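Local coordinates for uncharacterized lipoprotein yjhA (Bacillus subtilis, PDB 3CFU) that is of unknown function but is a membrane-attached bacterial lipoprotein whose probably extracytoplasmic part forms a DUF4352 beta domain, at residues H12-V17 against E56-D61; I50-M55 against K103-L108; I63-I68 against R91-G96. All blocks are in the same frame, centred on the assembly; numbering follows the deposited sequence.

Contact 1. Residues H12-V17 against E56-D61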
loop_
_atom_site.group_PDB
_atom_site.type_symbol
_atom_site.label_atom_id
_atom_site.label_comp_id
_atom_site.label_asym_id
_atom_site.label_seq_id
_atom_site.Cartn_x
_atom_site.Cartn_y
_atom_site.Cartn_z
ATOM N N HIS A 12 13.112 -7.626 -2.886
ATOM C CA HIS A 12 13.483 -8.572 -1.834
ATOM C C HIS A 12 12.287 -8.966 -0.980
ATOM O O HIS A 12 12.442 -9.421 0.154
ATOM C CB HIS A 12 14.573 -7.973 -0.949
ATOM C CG HIS A 12 15.892 -7.847 -1.641
ATOM N ND1 HIS A 12 16.713 -8.930 -1.874
ATOM C CD2 HIS A 12 16.508 -6.779 -2.198
ATOM C CE1 HIS A 12 17.778 -8.534 -2.546
ATOM N NE2 HIS A 12 17.679 -7.233 -2.757
ATOM N N THR A 13 11.095 -8.799 -1.538
ATOM C CA THR A 13 9.866 -9.136 -0.832
ATOM C C THR A 13 8.904 -9.920 -1.726
ATOM O O THR A 13 9.059 -9.925 -2.941
ATOM C CB THR A 13 9.079 -7.855 -0.416
ATOM O OG1 THR A 13 8.638 -7.166 -1.597
ATOM C CG2 THR A 13 9.945 -6.913 0.404
ATOM N N ASN A 14 7.940 -10.613 -1.112
ATOM C CA ASN A 14 6.870 -11.269 -1.875
ATOM C C ASN A 14 5.773 -10.323 -1.424
ATOM O O ASN A 14 5.662 -10.037 -0.235
ATOM C CB ASN A 14 6.505 -12.672 -1.391
ATOM C CG ASN A 14 7.409 -13.749 -1.948
ATOM O OD1 ASN A 14 7.556 -14.805 -1.336
ATOM N ND2 ASN A 14 8.006 -13.502 -3.109
ATOM N N PHE A 15 4.961 -9.852 -2.350
ATOM C CA PHE A 15 3.926 -8.893 -2.020
ATOM C C PHE A 15 2.540 -9.307 -2.469
ATOM O O PHE A 15 2.373 -9.903 -3.534
ATOM C CB PHE A 15 4.268 -7.555 -2.676
ATOM C CG PHE A 15 3.222 -6.510 -2.493
ATOM C CD1 PHE A 15 3.129 -5.813 -1.301
ATOM C CD2 PHE A 15 2.306 -6.245 -3.501
ATOM C CE1 PHE A 15 2.148 -4.871 -1.110
ATOM C CE2 PHE A 15 1.319 -5.303 -3.323
ATOM C CZ PHE A 15 1.236 -4.613 -2.117
ATOM N N THR A 16 1.533 -8.960 -1.683
ATOM C CA THR A 16 0.189 -9.323 -2.071
ATOM C C THR A 16 -0.879 -8.360 -1.585
ATOM O O THR A 16 -0.780 -7.798 -0.494
ATOM C CB THR A 16 -0.161 -10.772 -1.578
ATOM O OG1 THR A 16 -1.577 -10.989 -1.667
ATOM C CG2 THR A 16 0.280 -10.977 -0.162
ATOM N N VAL A 17 -1.878 -8.145 -2.435
ATOM C CA VAL A 17 -3.011 -7.308 -2.076
ATOM C C VAL A 17 -4.064 -8.351 -1.686
ATOM O O VAL A 17 -4.518 -9.129 -2.528
ATOM C CB VAL A 17 -3.530 -6.465 -3.265
ATOM C CG1 VAL A 17 -4.703 -5.609 -2.802
ATOM C CG2 VAL A 17 -2.422 -5.576 -3.813
ATOM N N GLU A 56 6.368 -9.766 2.556
ATOM C CA GLU A 56 7.183 -10.827 3.111
ATOM C C GLU A 56 8.634 -10.616 2.722
ATOM O O GLU A 56 8.979 -10.590 1.532
ATOM C CB GLU A 56 6.718 -12.194 2.608
ATOM C CG GLU A 56 7.653 -13.351 2.952
ATOM C CD GLU A 56 7.109 -14.690 2.454
ATOM O OE1 GLU A 56 5.925 -14.725 2.046
ATOM O OE2 GLU A 56 7.850 -15.701 2.474
ATOM N N ASN A 57 9.486 -10.459 3.728
ATOM C CA ASN A 57 10.903 -10.267 3.479
ATOM C C ASN A 57 11.536 -11.625 3.193
ATOM O O ASN A 57 11.503 -12.520 4.034
ATOM C CB ASN A 57 11.572 -9.609 4.689
ATOM C CG ASN A 57 13.005 -9.247 4.417
ATOM O OD1 ASN A 57 13.679 -8.628 5.244
ATOM N ND2 ASN A 57 13.491 -9.641 3.246
ATOM N N ILE A 58 12.094 -11.763 1.991
ATOM C CA ILE A 58 12.742 -12.995 1.541
ATOM C C ILE A 58 14.215 -12.734 1.254
ATOM O O ILE A 58 14.883 -13.510 0.576
ATOM C CB ILE A 58 12.068 -13.560 0.260
ATOM C CG1 ILE A 58 12.023 -12.488 -0.827
ATOM C CG2 ILE A 58 10.647 -14.046 0.578
ATOM C CD1 ILE A 58 11.507 -13.013 -2.149
ATOM N N GLY A 59 14.708 -11.612 1.757
ATOM C CA GLY A 59 16.108 -11.285 1.582
ATOM C C GLY A 59 16.810 -11.443 2.928
ATOM O O GLY A 59 16.163 -11.717 3.942
ATOM N N GLU A 60 18.130 -11.279 2.938
ATOM C CA GLU A 60 18.910 -11.397 4.167
ATOM C C GLU A 60 18.817 -10.141 5.036
ATOM O O GLU A 60 18.667 -10.236 6.256
ATOM C CB GLU A 60 20.388 -11.658 3.853
ATOM C CG GLU A 60 21.253 -11.698 5.112
ATOM C CD GLU A 60 22.737 -11.876 4.826
ATOM O OE1 GLU A 60 23.162 -11.658 3.666
ATOM O OE2 GLU A 60 23.482 -12.222 5.773
ATOM N N ASP A 61 18.921 -8.970 4.413
ATOM C CA ASP A 61 18.849 -7.708 5.150
ATOM C C ASP A 61 17.477 -7.405 5.718
ATOM O O ASP A 61 16.457 -7.777 5.142
ATOM C CB ASP A 61 19.216 -6.521 4.261
ATOM C CG ASP A 61 20.554 -6.671 3.606
ATOM O OD1 ASP A 61 21.500 -7.110 4.287
ATOM O OD2 ASP A 61 20.656 -6.334 2.413
#
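N14 and E56 face each other as a hydrogen-bonded antiparallel pair. N14 N gives its hydrogen to E56 O at 2.8 Å, and E56 N returns the bond to N14 O at 2.9 Å. Just past the end of strand 47-57, I58 N bonds to H12 O at 3.0 Å; the bond is nearly straight, 168° at the hydrogen. Between these bonds T13 and N57 form a non-hydrogen-bonded pair, with T13 CA 2.9 Å from E56 O in a CA-H...O contact.

On one face the side chains of N14 and E56 run side by side in the same direction, the amide and carboxylate planes turned 83° apart. I58 crosses the N14 side chain at about a right angle, its CD1 3.7 Å from N14 ND2. With chi1 at 54°, I58 CG1 sits between its own N and carbonyl carbon, and this brings it to 3.2 Å from H12 O. On the other face T13 OG1 bonds to A10 O and Y124 OH.

Backbone bonds carry the pairing of strands 13-23 and 47-57 at this end of the sheet, and the H12-I58 bond extends it into the loops; the polar N14 and E56 ends pack alongside one another, and I58 leans over the amide where regular pairing stops.

Contact 2. Residues I50-M55 against K103-L108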
loop_
_atom_site.group_PDB
_atom_site.type_symbol
_atom_site.label_atom_id
_atom_site.label_comp_id
_atom_site.label_asym_id
_atom_site.label_seq_id
_atom_site.Cartn_x
_atom_site.Cartn_y
_atom_site.Cartn_z
ATOM N N ILE A 50 -10.375 0.257 1.453
ATOM C CA ILE A 50 -9.562 -0.233 2.559
ATOM C C ILE A 50 -8.807 -1.427 2.012
ATOM O O ILE A 50 -9.270 -2.561 2.120
ATOM C CB ILE A 50 -10.380 -0.717 3.766
ATOM C CG1 ILE A 50 -11.204 0.434 4.342
ATOM C CG2 ILE A 50 -9.439 -1.282 4.824
ATOM C CD1 ILE A 50 -12.358 0.848 3.460
ATOM N N ILE A 51 -7.648 -1.169 1.416
ATOM C CA ILE A 51 -6.835 -2.230 0.845
ATOM C C ILE A 51 -5.920 -2.836 1.894
ATOM O O ILE A 51 -5.179 -2.123 2.574
ATOM C CB ILE A 51 -5.974 -1.698 -0.324
ATOM C CG1 ILE A 51 -6.884 -1.121 -1.414
ATOM C CG2 ILE A 51 -5.126 -2.817 -0.901
ATOM C CD1 ILE A 51 -6.172 -0.270 -2.436
ATOM N N GLU A 52 -6.005 -4.155 2.045
ATOM C CA GLU A 52 -5.156 -4.870 2.985
ATOM C C GLU A 52 -4.081 -5.521 2.132
ATOM O O GLU A 52 -4.388 -6.171 1.127
ATOM C CB GLU A 52 -5.937 -5.947 3.746
ATOM C CG GLU A 52 -5.085 -6.678 4.764
ATOM C CD GLU A 52 -5.819 -7.810 5.450
ATOM O OE1 GLU A 52 -6.102 -8.831 4.786
ATOM O OE2 GLU A 52 -6.117 -7.676 6.657
ATOM N N VAL A 53 -2.824 -5.329 2.526
ATOM C CA VAL A 53 -1.692 -5.890 1.793
ATOM C C VAL A 53 -0.739 -6.616 2.747
ATOM O O VAL A 53 -0.792 -6.426 3.964
ATOM C CB VAL A 53 -0.902 -4.770 1.025
ATOM C CG1 VAL A 53 -1.830 -4.020 0.078
ATOM C CG2 VAL A 53 -0.277 -3.789 2.000
ATOM N N THR A 54 0.126 -7.455 2.182
ATOM C CA THR A 54 1.092 -8.208 2.966
ATOM C C THR A 54 2.455 -8.137 2.304
ATOM O O THR A 54 2.565 -8.260 1.088
ATOM C CB THR A 54 0.707 -9.705 3.079
ATOM O OG1 THR A 54 -0.456 -9.839 3.903
ATOM C CG2 THR A 54 1.859 -10.518 3.692
HETATM N N MSE A 55 3.483 -7.931 3.121
HETATM C CA MSE A 55 4.864 -7.872 2.664
HETATM C C MSE A 55 5.655 -8.976 3.347
HETATM O O MSE A 55 5.624 -9.110 4.572
HETATM C CB MSE A 55 5.521 -6.530 3.017
HETATM C CG MSE A 55 5.099 -5.375 2.141
HETATM SE SE MSE A 55 5.885 -3.668 2.634
HETATM C CE MSE A 55 7.750 -4.024 2.266
ATOM N N LYS A 103 6.718 -11.649 7.800
ATOM C CA LYS A 103 5.656 -10.987 7.065
ATOM C C LYS A 103 5.041 -9.894 7.916
ATOM O O LYS A 103 5.172 -9.891 9.142
ATOM C CB LYS A 103 4.543 -11.970 6.703
ATOM C CG LYS A 103 4.935 -13.102 5.776
ATOM C CD LYS A 103 3.699 -13.920 5.415
ATOM C CE LYS A 103 4.020 -15.039 4.447
ATOM N NZ LYS A 103 2.800 -15.844 4.148
ATOM N N VAL A 104 4.371 -8.961 7.251
ATOM C CA VAL A 104 3.679 -7.880 7.925
ATOM C C VAL A 104 2.429 -7.606 7.085
ATOM O O VAL A 104 2.485 -7.578 5.855
ATOM C CB VAL A 104 4.592 -6.617 8.085
ATOM C CG1 VAL A 104 5.110 -6.147 6.736
ATOM C CG2 VAL A 104 3.827 -5.506 8.796
ATOM N N THR A 105 1.287 -7.462 7.747
ATOM C CA THR A 105 0.038 -7.210 7.039
ATOM C C THR A 105 -0.569 -5.922 7.572
ATOM O O THR A 105 -0.579 -5.685 8.782
ATOM C CB THR A 105 -0.957 -8.398 7.206
ATOM O OG1 THR A 105 -0.319 -9.621 6.807
ATOM C CG2 THR A 105 -2.189 -8.195 6.331
ATOM N N GLY A 106 -1.056 -5.087 6.658
ATOM C CA GLY A 106 -1.631 -3.810 7.040
ATOM C C GLY A 106 -2.560 -3.240 5.987
ATOM O O GLY A 106 -2.747 -3.827 4.920
ATOM N N VAL A 107 -3.133 -2.077 6.268
ATOM C CA VAL A 107 -4.072 -1.487 5.334
ATOM C C VAL A 107 -3.708 -0.100 4.806
ATOM O O VAL A 107 -3.020 0.673 5.472
ATOM C CB VAL A 107 -5.502 -1.443 5.980
ATOM C CG1 VAL A 107 -5.988 -2.877 6.270
ATOM C CG2 VAL A 107 -5.477 -0.637 7.283
ATOM N N LEU A 108 -4.158 0.176 3.581
ATOM C CA LEU A 108 -3.969 1.459 2.901
ATOM C C LEU A 108 -5.399 1.937 2.674
ATOM O O LEU A 108 -6.293 1.116 2.480
ATOM C CB LEU A 108 -3.281 1.277 1.539
ATOM C CG LEU A 108 -1.761 1.172 1.395
ATOM C CD1 LEU A 108 -1.136 0.696 2.684
ATOM C CD2 LEU A 108 -1.437 0.219 0.248
#
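I50-M55 and K103-L108 run antiparallel, their axes 4.5 Å apart at closest and 152° between directions. Three hydrogen-bonded pairs, I51 with L108, V53 with G106 and M55 with V104, each close with two backbone bonds. The shortest is L108 N to I51 O, 2.7 Å. In the V53-G106 pair the bond from V53 N to G106 O, 2.8 Å, is close to straight at 167°. In the intervening non-hydrogen-bonded pairs, E52 with V107 and T54 with T105, the chains draw nearer and CA-H...O contacts fill in, among them V107 CA to I51 O at 3.0 Å.

These are two neighbouring strands of the four-stranded antiparallel sheet, in which 103-112 is an outermost strand and 13-23 flanks 47-57 on its other side. The side chains of I51, V53, M55, V104 and L108 share one face, where L122 and Y124 of strand 121-124 and F70 and L72 of strand 70-73 pack against several of them, as expected of a beta sandwich.

Across that face M55 CB lies 3.8 Å from V104 CG1, while the bent selenomethionine chain carries its SE away from strand 103-112. V53 CG1 and L108 CD2 meet diagonally at 4.3 Å. The opposite face is more polar. T54 OG1 and T105 OG1 share a hydrogen bond of 2.9 Å, either hydroxyl being able to donate, and N18 OD1 is a further partner of T54 OG1. T105 CG2, anti to the backbone N (chi1 -54° for OG1), is turned onward along its strand, toward the V107 end, and meets E52 CG diagonally at 3.6 Å. The extended E52 chain then carries its carboxylate on to a salt bridge with R91.

Contact 3. Residues I63-I68 against R91-G96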
loop_
_atom_site.group_PDB
_atom_site.type_symbol
_atom_site.label_atom_id
_atom_site.label_comp_id
_atom_site.label_asym_id
_atom_site.label_seq_id
_atom_site.Cartn_x
_atom_site.Cartn_y
_atom_site.Cartn_z
ATOM N N ILE A 63 14.287 -5.109 6.588
ATOM C CA ILE A 63 13.583 -4.140 5.774
ATOM C C ILE A 63 12.804 -3.178 6.665
ATOM O O ILE A 63 12.097 -3.605 7.585
ATOM C CB ILE A 63 12.577 -4.836 4.801
ATOM C CG1 ILE A 63 13.337 -5.519 3.649
ATOM C CG2 ILE A 63 11.547 -3.802 4.270
ATOM C CD1 ILE A 63 12.427 -6.306 2.666
ATOM N N SER A 64 12.967 -1.884 6.399
ATOM C CA SER A 64 12.251 -0.832 7.115
ATOM C C SER A 64 11.175 -0.398 6.127
ATOM O O SER A 64 11.403 0.494 5.296
ATOM C CB SER A 64 13.175 0.348 7.428
ATOM O OG SER A 64 14.194 -0.026 8.334
ATOM N N TYR A 65 10.018 -1.050 6.210
ATOM C CA TYR A 65 8.893 -0.773 5.318
ATOM C C TYR A 65 8.252 0.555 5.655
ATOM O O TYR A 65 8.253 0.972 6.809
ATOM C CB TYR A 65 7.865 -1.915 5.378
ATOM C CG TYR A 65 7.117 -2.060 6.685
ATOM C CD1 TYR A 65 5.923 -1.367 6.906
ATOM C CD2 TYR A 65 7.586 -2.908 7.691
ATOM C CE1 TYR A 65 5.199 -1.533 8.091
ATOM C CE2 TYR A 65 6.878 -3.082 8.878
ATOM C CZ TYR A 65 5.686 -2.387 9.081
ATOM O OH TYR A 65 4.978 -2.553 10.257
ATOM N N ASN A 66 7.688 1.209 4.644
ATOM C CA ASN A 66 7.104 2.527 4.841
ATOM C C ASN A 66 5.936 2.809 3.894
ATOM O O ASN A 66 5.936 2.365 2.749
ATOM C CB ASN A 66 8.222 3.544 4.626
ATOM C CG ASN A 66 7.941 4.873 5.255
ATOM O OD1 ASN A 66 7.094 5.634 4.784
ATOM N ND2 ASN A 66 8.665 5.177 6.329
ATOM N N PHE A 67 4.952 3.573 4.367
ATOM C CA PHE A 67 3.787 3.896 3.550
ATOM C C PHE A 67 4.130 4.608 2.239
ATOM O O PHE A 67 3.409 4.455 1.255
ATOM C CB PHE A 67 2.762 4.711 4.367
ATOM C CG PHE A 67 3.093 6.175 4.510
ATOM C CD1 PHE A 67 2.597 7.102 3.599
ATOM C CD2 PHE A 67 3.898 6.628 5.555
ATOM C CE1 PHE A 67 2.895 8.469 3.723
ATOM C CE2 PHE A 67 4.206 7.990 5.691
ATOM C CZ PHE A 67 3.703 8.912 4.771
ATOM N N ILE A 68 5.234 5.350 2.200
ATOM C CA ILE A 68 5.596 6.064 0.970
ATOM C C ILE A 68 5.836 5.152 -0.228
ATOM O O ILE A 68 5.896 5.614 -1.366
ATOM C CB ILE A 68 6.865 6.949 1.148
ATOM C CG1 ILE A 68 8.063 6.080 1.558
ATOM C CG2 ILE A 68 6.580 8.064 2.175
ATOM C CD1 ILE A 68 9.404 6.795 1.459
ATOM N N ARG A 91 -4.184 -1.611 12.340
ATOM C CA ARG A 91 -3.991 -2.215 11.021
ATOM C C ARG A 91 -3.384 -1.244 10.008
ATOM O O ARG A 91 -2.818 -1.664 8.998
ATOM C CB ARG A 91 -5.328 -2.733 10.474
ATOM C CG ARG A 91 -6.014 -3.793 11.334
ATOM C CD ARG A 91 -7.424 -4.082 10.817
ATOM N NE ARG A 91 -7.411 -4.778 9.532
ATOM C CZ ARG A 91 -8.313 -4.602 8.568
ATOM N NH1 ARG A 91 -9.310 -3.743 8.729
ATOM N NH2 ARG A 91 -8.219 -5.293 7.439
ATOM N N ILE A 92 -3.514 0.051 10.281
ATOM C CA ILE A 92 -2.990 1.087 9.398
ATOM C C ILE A 92 -1.504 0.870 9.113
ATOM O O ILE A 92 -0.684 0.888 10.032
ATOM C CB ILE A 92 -3.166 2.488 10.023
ATOM C CG1 ILE A 92 -4.639 2.729 10.378
ATOM C CG2 ILE A 92 -2.672 3.550 9.056
ATOM C CD1 ILE A 92 -5.594 2.671 9.192
ATOM N N LEU A 93 -1.163 0.666 7.841
ATOM C CA LEU A 93 0.229 0.448 7.447
ATOM C C LEU A 93 1.001 1.764 7.506
ATOM O O LEU A 93 0.713 2.695 6.755
ATOM C CB LEU A 93 0.289 -0.128 6.026
ATOM C CG LEU A 93 1.646 -0.585 5.482
ATOM C CD1 LEU A 93 1.433 -1.316 4.167
ATOM C CD2 LEU A 93 2.569 0.604 5.281
HETATM N N MSE A 94 1.996 1.841 8.379
HETATM C CA MSE A 94 2.757 3.073 8.505
HETATM C C MSE A 94 4.239 2.881 8.208
HETATM O O MSE A 94 4.750 3.371 7.196
HETATM C CB MSE A 94 2.567 3.628 9.914
HETATM C CG MSE A 94 2.302 5.105 9.963
HETATM SE SE MSE A 94 0.734 5.643 8.925
HETATM C CE MSE A 94 -0.553 5.637 10.365
ATOM N N GLY A 95 4.919 2.171 9.101
ATOM C CA GLY A 95 6.333 1.903 8.944
ATOM C C GLY A 95 6.778 0.968 10.049
ATOM O O GLY A 95 6.055 0.778 11.024
ATOM N N GLY A 96 7.957 0.375 9.896
ATOM C CA GLY A 96 8.473 -0.522 10.910
ATOM C C GLY A 96 9.562 -1.401 10.328
ATOM O O GLY A 96 9.946 -1.228 9.171
#
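A short two-stranded antiparallel sheet, formed by strands 63-66 and 95-98, begins here, and the loop leading into its second strand lies against the turn that leaves the first. Y65 and G96 form a hydrogen-bonded pair: G96 N donates to Y65 O at 3.2 Å, while the return bond from Y65 N to G96 O is weak, bent to 121° at the hydrogen. N66 and G95 follow as a non-hydrogen-bonded pair. Beyond them F67 N bonds to M94 O at 2.8 Å, tying the start of the 3-10 segment to the incoming loop.

The Y65 ring folds back over the glycines. At chi1 68° its CG lies between the backbone N and the carbonyl carbon; G96 N lies 3.6 Å above the centre of the ring, and G95 C sits over the same face, toward the rim. G96 CA makes a CH-pi contact there, 4.0 Å from the Y65 ring centroid. G96 has no side chain, and its nearly fully extended backbone lets the Y65 ring lie directly on the peptide. L93 CD2 comes instead to the edge of the Y65 ring, and the same methyl lies 4.2 Å from F67 CB. L93 also touches V53 and L108 of the larger sheet.

On the outer side, the selenium of M94 takes an oblique position by the F67 ring in a Met-aromatic contact, while M94 O meets that ring at its edge. N66 closes an Asx turn: its OD1 accepts from I68 N at 3.2 Å, on a lone pair, with 178° at the hydrogen.

Overall arrangement
Contacts 1 and 2 belong to one four-stranded antiparallel sheet and share strand 47-57, which pairs with 13-23 in the first and with 103-112 in the second; their centres lie 13 Å apart. Their segments alternate along the chain, and T54 N probably bonds to T16 O between them. Contact 3, in the separate 63-66/95-98 sheet, opens after contact 1 closes and is nested within the loop closed by contact 2, about 9 Å from it between centres. Its R91-L93 loop probably bonds through the backbone to V107, running beside the outermost strand 103-112. I63 CD1 packs on T13 and N57 of contact 1. Thus the smaller sheet is fastened to the larger, within a single DUF4352 domain.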